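Local coordinates for ERPC (Borrelia burgdorferi, PDB 4BXM), which is an outer surface lipoprotein of the Lyme disease spirochaete that probably binds the host complement regulator factor H, at residues 80-85 and 90-95; 22-27 and 149-154; 101-106 and 143-148. One frame throughout, in Å; residues are numbered along the deposited sequence.

Contact 1: residues 80-85 and 90-95; sequences NNFIKA and GSFKTS
Phe92 and Ala85 meet where helix 79-88 folds back on strand 90-93, an alpha-beta hairpin at one outer end of the antiparallel sheet. The helix and strand axes run nearly antiparallel, at 147°, and approach to 6.7 Å. Phe92 is the centre of the contact. Its CB points at the helix, and with CG between the backbone N and the carbonyl carbon (chi1 59°) the ring lies against Phe82 and Ala85. Ala85 CB meets that ring at its edge, 3.7 Å from Phe92 CD1. Phe82, one turn earlier, presents its edge to the face: its CD1 stands over the centre of the Phe92 ring, and the two planes are 81° apart with centroids separated by 4.9 Å. This is a T-shaped pair with Phe82 giving the edge and Phe92 the face. Leu74 touches both rings, which joins the hairpin to strand 67-74. One residue before Phe82, the beta carbon of Asn81 rests against the strand, 3.7 Å from Phe92 CB, and the same atom lies near the carbonyl of Ser91.

Gly90 closes the tight end of the hairpin. Its CA lies 4.1 Å from Ala85 CA, a distance at which backbone nearly meets backbone, and its own backbone lies where residues with a side chain seldom go. Thr117 of the neighbouring strand 114-122 is backbone-bonded to Gly90, and its OG1 is hydrogen-bonded to Ala85 O. No direct hydrogen bond joins the two segments; water 1 bridges them, accepting from Ser91 N at 3.0 Å and donating weakly to Asn81 O at 3.3 Å.

Contact 2: residues 22-27 and 149-154; sequences FTVKIK and LEDLKK
Val24 and Asp151 pass alongside one another, pointing in opposing senses, where the C-terminal helix 149-156 lies over strand 21-29 of the antiparallel sheet. The segments run almost antiparallel, at 162°, with axes 8.8 Å apart, a spacing that side chains fill. Val24 puts CG1 beside its backbone N, anti to the carbonyl carbon (chi1 -68°), and this branch reaches the helix, with CG1 3.6 Å from Asp151 CB. The aspartate thus offers its methylene to the valine while its carboxylate runs on alongside the strand to the level of Lys25. There water 3 bridges, donating to Asp151 OD2 at 3.1 Å and to Lys25 O at 2.7 Å.

Leu152 comes in from the neighbouring position on the helix. Its CB does not face the strand squarely, yet the end of the side chain swings nearer, and CD2 sits at the edge of the Phe22 ring, 4.4 Å from Phe22 CE1. The same methyl lies 4.5 Å from Val24 CG2, a loose approach. Ile147 of strand 142-148 touches both Leu152 and Val24, and Leu156 adds to the helix side of Phe22, so the apolar patch continues beyond these segments.

Nearer the surface, Lys154 NZ gives a hydrogen bond to water 2, which donates weakly to Thr23 O. The chemistry is therefore divided: the one close contact is Val24 CG1 on Asp151 CB, with looser apolar approaches from Leu152, whereas Asp151 and Lys154 reach the carbonyl oxygens of Lys25 and Thr23 through water, which implies apolar burial with a hydrated margin.

Contact 3: residues 101-106 and 143-148; sequences KDEQSN and VEYAIL
The backbones of 101-106 and 143-148 stay well apart, coming closest at Glu103 and Val143 with CA atoms 7.5 Å from each other, so side chains have to span the gap. Glu103 does most of this. Its CG stands beside the backbone N, anti to the carbonyl carbon (chi1 -81°), and the chain is extended beyond it, carrying the carboxylate in toward strand 142-148. Tyr145 approaches from the opposite direction, and its hydroxyl donates to Glu103 OE1 over a short 2.6 Å. The oxygen is met on its syn side, 26° out of the carboxylate plane, and it lies at the edge of the tyrosine ring, in the ring plane. Carboxylate and ring are themselves turned 42° against each other.

Val143 lies across Glu103, nearly perpendicular to it. Its CG1 methyl packs against the carboxyl group, 3.4 Å from Glu103 CD, so the acid is flanked by a hydrocarbon close to where it takes its hydrogen bond. Partners elsewhere in the chain satisfy it: Tyr100 N also binds OE1, while Tyr97 OH and Asp133 N bind OE2. Four donors thus grip the two oxygens of a buried carboxylate, a setting that would probably favour the charged form and fix the group's rotation. The Tyr145 ring also meets Phe71 edge-to-face and touches Ile26 of strand 21-29.

The backbone carbonyl oxygen of Glu103 accepts from Asn106 N at 2.9 Å as the chain enters the short helix 104-108. A buried glutamate thereby pins the connection around this helix to an inward-facing tyrosine of the antiparallel beta-sheet that forms the body of this Borrelia outer surface protein E family fold.

All three contacts fasten something to the same antiparallel sheet. Contact 2 and contact 3 are buried, whereas contact 1, at an outermost strand, is only partly so. Contacts 1 and 2 each lay a helix against a strand, with water bridging the polar rims; contact 1 rests on an aromatic pair, contact 2 on aliphatic contacts that include an aspartate methylene. Contact 3 instead ties a loop to a strand through a buried carboxylate. Contacts 2 and 3 touch: strands 21-29 and 142-148 are neighbours in the sheet, Ile26 packs on Tyr145, and strand 142-148 runs straight into helix 149-156. Contact 1 stands apart, its centre about 15 Å from that of contact 2.

Contact 1: residues 80-85 and 90-95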
ATOM      1  N   ASN A  80      -3.333   3.585  14.962  1.00 23.57           N
ATOM      2  CA  ASN A  80      -4.557   4.403  14.902  1.00 25.21           C
ATOM      3  C   ASN A  80      -4.583   5.451  13.756  1.00 26.06           C
ATOM      4  O   ASN A  80      -5.566   5.578  13.063  1.00 23.04           O
ATOM      5  CB  ASN A  80      -4.823   5.063  16.260  1.00 26.80           C
ATOM      6  CG  ASN A  80      -5.272   4.056  17.322  1.00 33.84           C
ATOM      7  OD1 ASN A  80      -5.743   2.955  17.029  1.00 35.66           O
ATOM      8  ND2 ASN A  80      -5.100   4.427  18.579  1.00 38.64           N
ATOM      9  N   ASN A  81      -3.434   6.070  13.448  1.00 23.82           N
ATOM     10  CA  ASN A  81      -3.332   6.924  12.290  1.00 23.56           C
ATOM     11  C   ASN A  81      -3.561   6.083  11.023  1.00 21.62           C
ATOM     12  O   ASN A  81      -4.207   6.511  10.067  1.00 24.78           O
ATOM     13  CB  ASN A  81      -1.901   7.581  12.190  1.00 25.74           C
ATOM     14  CG  ASN A  81      -1.580   8.544  13.328  1.00 27.66           C
ATOM     15  OD1 ASN A  81      -0.413   8.854  13.602  1.00 33.08           O
ATOM     16  ND2 ASN A  81      -2.599   9.028  13.992  1.00 26.32           N
ATOM     17  N   PHE A  82      -2.967   4.918  10.946  1.00 20.88           N
ATOM     18  CA  PHE A  82      -3.136   4.143   9.720  1.00 19.20           C
ATOM     19  C   PHE A  82      -4.621   3.772   9.485  1.00 18.59           C
ATOM     20  O   PHE A  82      -5.138   3.886   8.416  1.00 20.68           O
ATOM     21  CB  PHE A  82      -2.289   2.891   9.816  1.00 19.14           C
ATOM     22  CG  PHE A  82      -2.491   1.908   8.685  1.00 18.97           C
ATOM     23  CD1 PHE A  82      -1.805   2.062   7.495  1.00 20.48           C
ATOM     24  CD2 PHE A  82      -3.354   0.853   8.828  1.00 21.20           C
ATOM     25  CE1 PHE A  82      -1.997   1.184   6.470  1.00 22.50           C
ATOM     26  CE2 PHE A  82      -3.541  -0.072   7.822  1.00 23.90           C
ATOM     27  CZ  PHE A  82      -2.841   0.059   6.656  1.00 23.74           C
ATOM     28  N   ILE A  83      -5.308   3.360  10.514  1.00 23.23           N
ATOM     29  CA  ILE A  83      -6.746   2.978  10.401  1.00 26.84           C
ATOM     30  C   ILE A  83      -7.550   4.176   9.940  1.00 24.16           C
ATOM     31  O   ILE A  83      -8.258   4.055   9.000  1.00 22.64           O
ATOM     32  CB  ILE A  83      -7.353   2.482  11.719  1.00 25.91           C
ATOM     33  CG1 ILE A  83      -6.641   1.224  12.244  1.00 31.13           C
ATOM     34  CG2 ILE A  83      -8.893   2.287  11.600  1.00 26.89           C
ATOM     35  CD1 ILE A  83      -6.497   0.153  11.245  1.00 32.93           C
ATOM     36  N   LYS A  84      -7.394   5.313  10.630  1.00 25.55           N
ATOM     37  CA  LYS A  84      -8.122   6.498  10.274  1.00 27.74           C
ATOM     38  C   LYS A  84      -7.787   6.886   8.822  1.00 28.02           C
ATOM     39  O   LYS A  84      -8.704   7.095   7.973  1.00 25.05           O
ATOM     40  CB  LYS A  84      -7.834   7.640  11.248  1.00 31.26           C
ATOM     41  CG  LYS A  84      -8.316   8.971  10.721  1.00 38.92           C
ATOM     42  CD  LYS A  84      -8.002  10.110  11.678  1.00 45.11           C
ATOM     43  CE  LYS A  84      -8.635  11.430  11.183  1.00 49.68           C
ATOM     44  NZ  LYS A  84      -8.297  11.708   9.725  1.00 50.72           N
ATOM     45  N   ALA A  85      -6.478   6.933   8.501  1.00 25.95           N
ATOM     46  CA  ALA A  85      -6.044   7.349   7.158  1.00 22.61           C
ATOM     47  C   ALA A  85      -6.616   6.486   6.082  1.00 23.07           C
ATOM     48  O   ALA A  85      -6.924   6.968   4.943  1.00 26.07           O
ATOM     49  CB  ALA A  85      -4.544   7.244   7.031  1.00 22.73           C
ATOM     50  N   GLY A  90      -6.128  10.862   5.559  1.00 25.07           N
ATOM     51  CA  GLY A  90      -5.310  11.345   6.697  1.00 23.76           C
ATOM     52  C   GLY A  90      -3.848  11.060   6.438  1.00 25.07           C
ATOM     53  O   GLY A  90      -3.438  11.011   5.300  1.00 22.23           O
ATOM     54  N   SER A  91      -3.075  10.732   7.486  1.00 25.05           N
ATOM     55  CA  SER A  91      -1.656  10.477   7.266  1.00 25.16           C
ATOM     56  C   SER A  91      -1.151   9.489   8.344  1.00 22.77           C
ATOM     57  O   SER A  91      -1.723   9.363   9.424  1.00 22.92           O
ATOM     58  CB  SER A  91      -0.836  11.802   7.239  1.00 23.35           C
ATOM     59  OG  SER A  91      -0.870  12.347   8.549  1.00 22.02           O
ATOM     60  N   PHE A  92      -0.125   8.735   7.991  1.00 22.21           N
ATOM     61  CA  PHE A  92       0.581   7.889   8.970  1.00 21.87           C
ATOM     62  C   PHE A  92       2.034   7.794   8.545  1.00 20.79           C
ATOM     63  O   PHE A  92       2.403   7.956   7.353  1.00 26.25           O
ATOM     64  CB  PHE A  92      -0.073   6.482   9.138  1.00 21.87           C
ATOM     65  CG  PHE A  92      -0.119   5.719   7.864  1.00 21.55           C
ATOM     66  CD1 PHE A  92      -1.106   5.979   6.925  1.00 20.06           C
ATOM     67  CD2 PHE A  92       0.895   4.824   7.538  1.00 22.76           C
ATOM     68  CE1 PHE A  92      -1.128   5.292   5.736  1.00 20.09           C
ATOM     69  CE2 PHE A  92       0.907   4.181   6.320  1.00 21.36           C
ATOM     70  CZ  PHE A  92      -0.122   4.405   5.429  1.00 21.04           C
ATOM     71  N   LYS A  93       2.866   7.500   9.527  1.00 22.32           N
ATOM     72  CA  LYS A  93       4.284   7.226   9.303  1.00 23.55           C
ATOM     73  C   LYS A  93       4.595   5.726   9.217  1.00 20.10           C
ATOM     74  O   LYS A  93       4.351   4.986  10.154  1.00 19.56           O
ATOM     75  CB  LYS A  93       5.113   7.898  10.410  1.00 26.91           C
ATOM     76  CG  LYS A  93       6.520   8.286   9.946  1.00 32.50           C
ATOM     77  CD  LYS A  93       7.397   8.679  11.137  1.00 35.88           C
ATOM     78  CE  LYS A  93       7.916   7.420  11.848  1.00 42.17           C
ATOM     79  NZ  LYS A  93       8.360   7.684  13.256  1.00 55.56           N
ATOM     80  N   THR A  94       5.231   5.312   8.134  1.00 18.69           N
ATOM     81  CA  THR A  94       5.817   3.995   8.058  1.00 18.37           C
ATOM     82  C   THR A  94       7.180   3.934   8.753  1.00 20.96           C
ATOM     83  O   THR A  94       7.875   4.953   8.834  1.00 21.34           O
ATOM     84  CB  THR A  94       5.924   3.613   6.587  1.00 18.88           C
ATOM     85  OG1 THR A  94       6.733   4.549   5.831  1.00 18.82           O
ATOM     86  CG2 THR A  94       4.507   3.660   6.008  1.00 19.93           C
ATOM     87  N   SER A  95       7.584   2.756   9.225  1.00 20.56           N
ATOM     88  CA  SER A  95       8.927   2.527   9.773  1.00 19.51           C
ATOM     89  C   SER A  95       9.795   2.191   8.592  1.00 21.59           C
ATOM     90  O   SER A  95      10.918   2.705   8.395  1.00 19.40           O
ATOM     91  CB  SER A  95       8.884   1.370  10.780  1.00 22.83           C
ATOM     92  OG  SER A  95       8.047   0.342  10.239  1.00 25.14           O
TER
HETATM   93  O   HOH W   1      -4.790   9.773   9.818  1.00 30.39           O

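Contact 2: residues 22-27 and 149-154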
ATOM      1  N   PHE A  22      -5.786  -9.520   5.940  1.00 28.94           N
ATOM      2  CA  PHE A  22      -6.788  -9.439   4.848  1.00 24.82           C
ATOM      3  C   PHE A  22      -6.054  -8.975   3.589  1.00 28.07           C
ATOM      4  O   PHE A  22      -4.894  -8.495   3.644  1.00 28.54           O
ATOM      5  CB  PHE A  22      -7.970  -8.563   5.259  1.00 25.98           C
ATOM      6  CG  PHE A  22      -7.621  -7.097   5.417  1.00 28.12           C
ATOM      7  CD1 PHE A  22      -7.493  -6.269   4.276  1.00 29.80           C
ATOM      8  CD2 PHE A  22      -7.351  -6.564   6.644  1.00 28.67           C
ATOM      9  CE1 PHE A  22      -7.121  -4.920   4.428  1.00 33.49           C
ATOM     10  CE2 PHE A  22      -7.017  -5.214   6.793  1.00 29.59           C
ATOM     11  CZ  PHE A  22      -6.884  -4.395   5.675  1.00 28.69           C
ATOM     12  N   THR A  23      -6.718  -9.118   2.468  1.00 26.03           N
ATOM     13  CA  THR A  23      -6.109  -8.948   1.182  1.00 27.15           C
ATOM     14  C   THR A  23      -7.024  -8.027   0.423  1.00 31.57           C
ATOM     15  O   THR A  23      -8.273  -8.183   0.467  1.00 29.93           O
ATOM     16  CB  THR A  23      -5.890 -10.314   0.499  1.00 29.54           C
ATOM     17  OG1 THR A  23      -4.891 -11.027   1.226  1.00 32.22           O
ATOM     18  CG2 THR A  23      -5.382 -10.166  -0.898  1.00 31.97           C
ATOM     19  N   VAL A  24      -6.428  -7.010  -0.203  1.00 28.34           N
ATOM     20  CA  VAL A  24      -7.191  -6.108  -1.064  1.00 26.59           C
ATOM     21  C   VAL A  24      -6.431  -5.921  -2.329  1.00 26.79           C
ATOM     22  O   VAL A  24      -5.208  -6.013  -2.345  1.00 25.34           O
ATOM     23  CB  VAL A  24      -7.539  -4.713  -0.413  1.00 28.37           C
ATOM     24  CG1 VAL A  24      -8.520  -4.865   0.730  1.00 34.40           C
ATOM     25  CG2 VAL A  24      -6.285  -3.888  -0.003  1.00 24.38           C
ATOM     26  N   LYS A  25      -7.172  -5.654  -3.420  1.00 27.38           N
ATOM     27  CA  LYS A  25      -6.611  -5.373  -4.713  1.00 28.19           C
ATOM     28  C   LYS A  25      -6.052  -3.959  -4.673  1.00 26.23           C
ATOM     29  O   LYS A  25      -6.629  -3.042  -4.050  1.00 25.94           O
ATOM     30  CB  LYS A  25      -7.651  -5.473  -5.811  1.00 35.12           C
ATOM     31  CG  LYS A  25      -8.175  -6.899  -5.957  1.00 37.30           C
ATOM     32  CD  LYS A  25      -8.279  -7.260  -7.418  1.00 48.62           C
ATOM     33  CE  LYS A  25      -8.831  -8.665  -7.620  1.00 51.09           C
ATOM     34  NZ  LYS A  25     -10.308  -8.567  -7.711  1.00 60.86           N
ATOM     35  N   ILE A  26      -4.916  -3.797  -5.321  1.00 25.17           N
ATOM     36  CA  ILE A  26      -4.306  -2.498  -5.327  1.00 26.81           C
ATOM     37  C   ILE A  26      -4.010  -2.090  -6.734  1.00 26.70           C
ATOM     38  O   ILE A  26      -3.480  -2.855  -7.495  1.00 25.76           O
ATOM     39  CB  ILE A  26      -3.044  -2.425  -4.510  1.00 25.26           C
ATOM     40  CG1 ILE A  26      -2.501  -0.975  -4.484  1.00 24.56           C
ATOM     41  CG2 ILE A  26      -1.989  -3.379  -5.003  1.00 25.18           C
ATOM     42  CD1 ILE A  26      -1.448  -0.838  -3.410  1.00 24.01           C
ATOM     43  N   LYS A  27      -4.374  -0.873  -7.033  1.00 28.47           N
ATOM     44  CA  LYS A  27      -4.082  -0.279  -8.363  1.00 34.62           C
ATOM     45  C   LYS A  27      -2.994   0.774  -8.284  1.00 32.76           C
ATOM     46  O   LYS A  27      -2.907   1.515  -7.254  1.00 34.99           O
ATOM     47  CB  LYS A  27      -5.325   0.432  -8.867  1.00 31.36           C
ATOM     48  CG  LYS A  27      -6.473  -0.442  -9.255  1.00 32.31           C
ATOM     49  CD  LYS A  27      -7.686   0.478  -9.481  1.00 36.38           C
ATOM     50  CE  LYS A  27      -8.984  -0.252  -9.687  1.00 34.84           C
ATOM     51  NZ  LYS A  27      -8.871  -1.172 -10.851  1.00 42.16           N
ATOM     52  N   LEU A 149     -12.163   1.929  -1.405  1.00 26.35           N
ATOM     53  CA  LEU A 149     -12.428   2.415  -0.077  1.00 29.56           C
ATOM     54  C   LEU A 149     -13.276   1.459   0.744  1.00 35.31           C
ATOM     55  O   LEU A 149     -13.055   1.305   1.966  1.00 26.05           O
ATOM     56  CB  LEU A 149     -13.097   3.791  -0.158  1.00 31.91           C
ATOM     57  CG  LEU A 149     -13.627   4.282   1.193  1.00 32.70           C
ATOM     58  CD1 LEU A 149     -12.529   4.462   2.221  1.00 32.63           C
ATOM     59  CD2 LEU A 149     -14.349   5.579   0.945  1.00 33.50           C
ATOM     60  N   GLU A 150     -14.230   0.789   0.074  1.00 37.53           N
ATOM     61  CA  GLU A 150     -15.126  -0.134   0.785  1.00 38.24           C
ATOM     62  C   GLU A 150     -14.436  -1.359   1.233  1.00 34.17           C
ATOM     63  O   GLU A 150     -14.716  -1.812   2.299  1.00 34.94           O
ATOM     64  CB  GLU A 150     -16.335  -0.511  -0.081  1.00 43.82           C
ATOM     65  CG  GLU A 150     -17.465   0.493   0.194  1.00 52.86           C
ATOM     66  CD  GLU A 150     -17.872   0.488   1.675  1.00 57.61           C
ATOM     67  OE1 GLU A 150     -18.096  -0.636   2.196  1.00 47.53           O
ATOM     68  OE2 GLU A 150     -17.937   1.576   2.316  1.00 56.09           O
ATOM     69  N   ASP A 151     -13.522  -1.864   0.416  1.00 34.47           N
ATOM     70  CA  ASP A 151     -12.644  -2.998   0.791  1.00 37.33           C
ATOM     71  C   ASP A 151     -11.885  -2.778   2.090  1.00 37.23           C
ATOM     72  O   ASP A 151     -11.785  -3.705   2.886  1.00 35.39           O
ATOM     73  CB  ASP A 151     -11.615  -3.296  -0.284  1.00 37.73           C
ATOM     74  CG  ASP A 151     -12.200  -3.977  -1.485  1.00 46.82           C
ATOM     75  OD1 ASP A 151     -13.313  -4.534  -1.305  1.00 49.59           O
ATOM     76  OD2 ASP A 151     -11.530  -3.951  -2.586  1.00 48.21           O
ATOM     77  N   LEU A 152     -11.349  -1.554   2.278  1.00 34.10           N
ATOM     78  CA  LEU A 152     -10.598  -1.184   3.474  1.00 30.56           C
ATOM     79  C   LEU A 152     -11.511  -1.020   4.673  1.00 31.11           C
ATOM     80  O   LEU A 152     -11.226  -1.534   5.754  1.00 28.97           O
ATOM     81  CB  LEU A 152      -9.787   0.117   3.215  1.00 28.71           C
ATOM     82  CG  LEU A 152      -8.591  -0.018   2.264  1.00 25.83           C
ATOM     83  CD1 LEU A 152      -8.097   1.326   1.727  1.00 30.13           C
ATOM     84  CD2 LEU A 152      -7.447  -0.744   2.980  1.00 25.37           C
ATOM     85  N   LYS A 153     -12.603  -0.284   4.502  1.00 33.18           N
ATOM     86  CA  LYS A 153     -13.573  -0.047   5.574  1.00 34.15           C
ATOM     87  C   LYS A 153     -14.137  -1.357   6.155  1.00 32.09           C
ATOM     88  O   LYS A 153     -14.273  -1.473   7.363  1.00 38.07           O
ATOM     89  CB  LYS A 153     -14.772   0.784   5.102  1.00 36.00           C
ATOM     90  CG  LYS A 153     -14.497   2.263   4.925  1.00 41.06           C
ATOM     91  CD  LYS A 153     -15.821   3.055   4.906  1.00 46.49           C
ATOM     92  CE  LYS A 153     -15.895   4.138   5.985  1.00 48.53           C
ATOM     93  NZ  LYS A 153     -17.012   5.157   5.804  1.00 46.88           N
ATOM     94  N   LYS A 154     -14.475  -2.304   5.302  1.00 32.77           N
ATOM     95  CA  LYS A 154     -14.982  -3.547   5.791  1.00 37.54           C
ATOM     96  C   LYS A 154     -13.976  -4.390   6.573  1.00 37.33           C
ATOM     97  O   LYS A 154     -14.362  -5.120   7.411  1.00 42.54           O
ATOM     98  CB  LYS A 154     -15.681  -4.345   4.700  1.00 37.66           C
ATOM     99  CG  LYS A 154     -14.847  -4.974   3.619  1.00 46.06           C
ATOM    100  CD  LYS A 154     -15.766  -5.888   2.807  1.00 49.97           C
ATOM    101  CE  LYS A 154     -15.146  -6.369   1.490  1.00 54.59           C
ATOM    102  NZ  LYS A 154     -14.449  -7.684   1.692  1.00 55.74           N
TER
HETATM  103  O   HOH W   2     -11.441  -8.633   1.703  1.00 43.98           O
HETATM  104  O   HOH W   3      -9.230  -2.326  -3.938  1.00 34.51           O

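Contact 3: residues 101-106 and 143-148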
ATOM      1  N   LYS A 101       8.717  -2.366  -7.768  1.00 35.56           N
ATOM      2  CA  LYS A 101      10.078  -2.475  -8.362  1.00 37.87           C
ATOM      3  C   LYS A 101      10.538  -1.222  -9.100  1.00 35.52           C
ATOM      4  O   LYS A 101      11.725  -1.013  -9.223  1.00 37.31           O
ATOM      5  CB  LYS A 101      10.193  -3.714  -9.293  1.00 43.30           C
ATOM      6  CG  LYS A 101       9.188  -3.707 -10.460  1.00 52.20           C
ATOM      7  CD  LYS A 101       9.548  -4.664 -11.615  1.00 61.67           C
ATOM      8  CE  LYS A 101       8.578  -4.602 -12.813  1.00 62.12           C
ATOM      9  NZ  LYS A 101       8.165  -3.251 -13.299  1.00 62.01           N
ATOM     10  N   ASP A 102       9.610  -0.387  -9.551  1.00 30.76           N
ATOM     11  CA  ASP A 102       9.947   0.859 -10.235  1.00 37.05           C
ATOM     12  C   ASP A 102      10.403   1.960  -9.293  1.00 39.49           C
ATOM     13  O   ASP A 102      10.837   3.010  -9.739  1.00 40.04           O
ATOM     14  CB  ASP A 102       8.679   1.440 -10.890  1.00 39.60           C
ATOM     15  CG  ASP A 102       8.216   0.644 -12.074  1.00 49.94           C
ATOM     16  OD1 ASP A 102       9.071  -0.026 -12.709  1.00 47.34           O
ATOM     17  OD2 ASP A 102       7.003   0.746 -12.377  1.00 57.44           O
ATOM     18  N   GLU A 103      10.158   1.787  -7.992  1.00 34.56           N
ATOM     19  CA  GLU A 103      10.472   2.847  -7.038  1.00 33.86           C
ATOM     20  C   GLU A 103      11.902   2.762  -6.578  1.00 34.17           C
ATOM     21  O   GLU A 103      12.488   1.658  -6.370  1.00 31.18           O
ATOM     22  CB  GLU A 103       9.522   2.803  -5.838  1.00 30.99           C
ATOM     23  CG  GLU A 103       8.217   3.474  -6.158  1.00 31.10           C
ATOM     24  CD  GLU A 103       7.120   3.038  -5.221  1.00 33.18           C
ATOM     25  OE1 GLU A 103       6.512   2.002  -5.553  1.00 28.18           O
ATOM     26  OE2 GLU A 103       6.862   3.756  -4.183  1.00 27.46           O
ATOM     27  N   GLN A 104      12.436   3.953  -6.349  1.00 32.18           N
ATOM     28  CA  GLN A 104      13.791   4.072  -5.885  1.00 30.32           C
ATOM     29  C   GLN A 104      13.988   3.301  -4.599  1.00 28.80           C
ATOM     30  O   GLN A 104      15.031   2.816  -4.346  1.00 30.78           O
ATOM     31  CB  GLN A 104      14.046   5.534  -5.642  1.00 33.14           C
ATOM     32  CG  GLN A 104      15.465   5.825  -5.313  1.00 41.93           C
ATOM     33  CD  GLN A 104      15.669   7.287  -5.313  1.00 44.75           C
ATOM     34  OE1 GLN A 104      15.050   8.039  -6.096  1.00 47.88           O
ATOM     35  NE2 GLN A 104      16.522   7.729  -4.404  1.00 48.84           N
ATOM     36  N   SER A 105      12.986   3.306  -3.728  1.00 31.26           N
ATOM     37  CA  SER A 105      12.999   2.619  -2.457  1.00 28.33           C
ATOM     38  C   SER A 105      13.023   1.092  -2.534  1.00 26.35           C
ATOM     39  O   SER A 105      13.286   0.426  -1.546  1.00 26.56           O
ATOM     40  CB  SER A 105      11.759   3.045  -1.641  1.00 29.43           C
ATOM     41  OG  SER A 105      10.578   2.842  -2.375  1.00 30.21           O
ATOM     42  N   ASN A 106      12.658   0.525  -3.674  1.00 27.17           N
ATOM     43  CA  ASN A 106      12.419  -0.891  -3.721  1.00 28.88           C
ATOM     44  C   ASN A 106      13.640  -1.680  -3.363  1.00 30.71           C
ATOM     45  O   ASN A 106      13.553  -2.608  -2.570  1.00 30.17           O
ATOM     46  CB  ASN A 106      11.915  -1.356  -5.075  1.00 30.34           C
ATOM     47  CG  ASN A 106      11.315  -2.722  -4.996  1.00 30.07           C
ATOM     48  OD1 ASN A 106      10.194  -2.945  -4.469  1.00 33.86           O
ATOM     49  ND2 ASN A 106      12.005  -3.632  -5.523  1.00 30.29           N
ATOM     50  N   VAL A 143       5.115   7.482  -8.059  1.00 35.22           N
ATOM     51  CA  VAL A 143       4.026   6.519  -8.247  1.00 37.47           C
ATOM     52  C   VAL A 143       2.836   6.879  -7.354  1.00 34.49           C
ATOM     53  O   VAL A 143       2.964   7.450  -6.239  1.00 34.96           O
ATOM     54  CB  VAL A 143       4.610   5.115  -7.915  1.00 40.08           C
ATOM     55  CG1 VAL A 143       4.579   4.952  -6.402  1.00 43.92           C
ATOM     56  CG2 VAL A 143       3.883   3.957  -8.573  1.00 41.73           C
ATOM     57  N   GLU A 144       1.650   6.569  -7.810  1.00 35.25           N
ATOM     58  CA  GLU A 144       0.480   6.810  -7.000  1.00 30.34           C
ATOM     59  C   GLU A 144      -0.292   5.504  -6.904  1.00 31.88           C
ATOM     60  O   GLU A 144      -0.320   4.727  -7.860  1.00 29.18           O
ATOM     61  CB  GLU A 144      -0.371   7.909  -7.607  1.00 31.94           C
ATOM     62  CG  GLU A 144      -1.475   8.428  -6.681  1.00 34.98           C
ATOM     63  CD  GLU A 144      -2.450   9.374  -7.368  1.00 40.78           C
ATOM     64  OE1 GLU A 144      -2.053   9.925  -8.424  1.00 40.77           O
ATOM     65  OE2 GLU A 144      -3.599   9.582  -6.857  1.00 38.76           O
ATOM     66  N   TYR A 145      -0.929   5.257  -5.771  1.00 26.18           N
ATOM     67  CA  TYR A 145      -1.568   3.982  -5.560  1.00 26.29           C
ATOM     68  C   TYR A 145      -3.016   4.254  -5.242  1.00 27.14           C
ATOM     69  O   TYR A 145      -3.327   5.270  -4.666  1.00 27.83           O
ATOM     70  CB  TYR A 145      -0.921   3.128  -4.422  1.00 23.93           C
ATOM     71  CG  TYR A 145       0.427   2.586  -4.775  1.00 25.29           C
ATOM     72  CD1 TYR A 145       0.549   1.397  -5.470  1.00 24.51           C
ATOM     73  CD2 TYR A 145       1.578   3.238  -4.412  1.00 23.80           C
ATOM     74  CE1 TYR A 145       1.788   0.907  -5.846  1.00 25.24           C
ATOM     75  CE2 TYR A 145       2.806   2.721  -4.718  1.00 22.83           C
ATOM     76  CZ  TYR A 145       2.918   1.549  -5.434  1.00 23.02           C
ATOM     77  OH  TYR A 145       4.132   1.022  -5.848  1.00 22.93           O
ATOM     78  N   ALA A 146      -3.882   3.290  -5.566  1.00 29.01           N
ATOM     79  CA  ALA A 146      -5.294   3.336  -5.136  1.00 30.46           C
ATOM     80  C   ALA A 146      -5.868   1.985  -4.772  1.00 27.31           C
ATOM     81  O   ALA A 146      -5.509   0.919  -5.334  1.00 26.76           O
ATOM     82  CB  ALA A 146      -6.161   4.015  -6.193  1.00 31.30           C
ATOM     83  N   ILE A 147      -6.749   2.045  -3.796  1.00 26.65           N
ATOM     84  CA  ILE A 147      -7.375   0.850  -3.230  1.00 28.46           C
ATOM     85  C   ILE A 147      -8.828   1.171  -2.969  1.00 24.55           C
ATOM     86  O   ILE A 147      -9.146   2.179  -2.353  1.00 25.41           O
ATOM     87  CB  ILE A 147      -6.783   0.444  -1.841  1.00 25.31           C
ATOM     88  CG1 ILE A 147      -5.353  -0.019  -1.995  1.00 28.65           C
ATOM     89  CG2 ILE A 147      -7.636  -0.655  -1.253  1.00 29.50           C
ATOM     90  CD1 ILE A 147      -4.469   0.028  -0.761  1.00 29.28           C
ATOM     91  N   LEU A 148      -9.718   0.257  -3.295  1.00 25.45           N
ATOM     92  CA  LEU A 148     -11.127   0.524  -3.050  1.00 27.02           C
ATOM     93  C   LEU A 148     -11.477   0.842  -1.599  1.00 24.91           C
ATOM     94  O   LEU A 148     -11.168   0.144  -0.659  1.00 26.25           O
ATOM     95  CB  LEU A 148     -11.982  -0.655  -3.579  1.00 32.18           C
ATOM     96  CG  LEU A 148     -13.470  -0.418  -3.796  1.00 39.15           C
ATOM     97  CD1 LEU A 148     -13.715   0.673  -4.851  1.00 41.82           C
ATOM     98  CD2 LEU A 148     -14.092  -1.741  -4.243  1.00 38.28           C
TER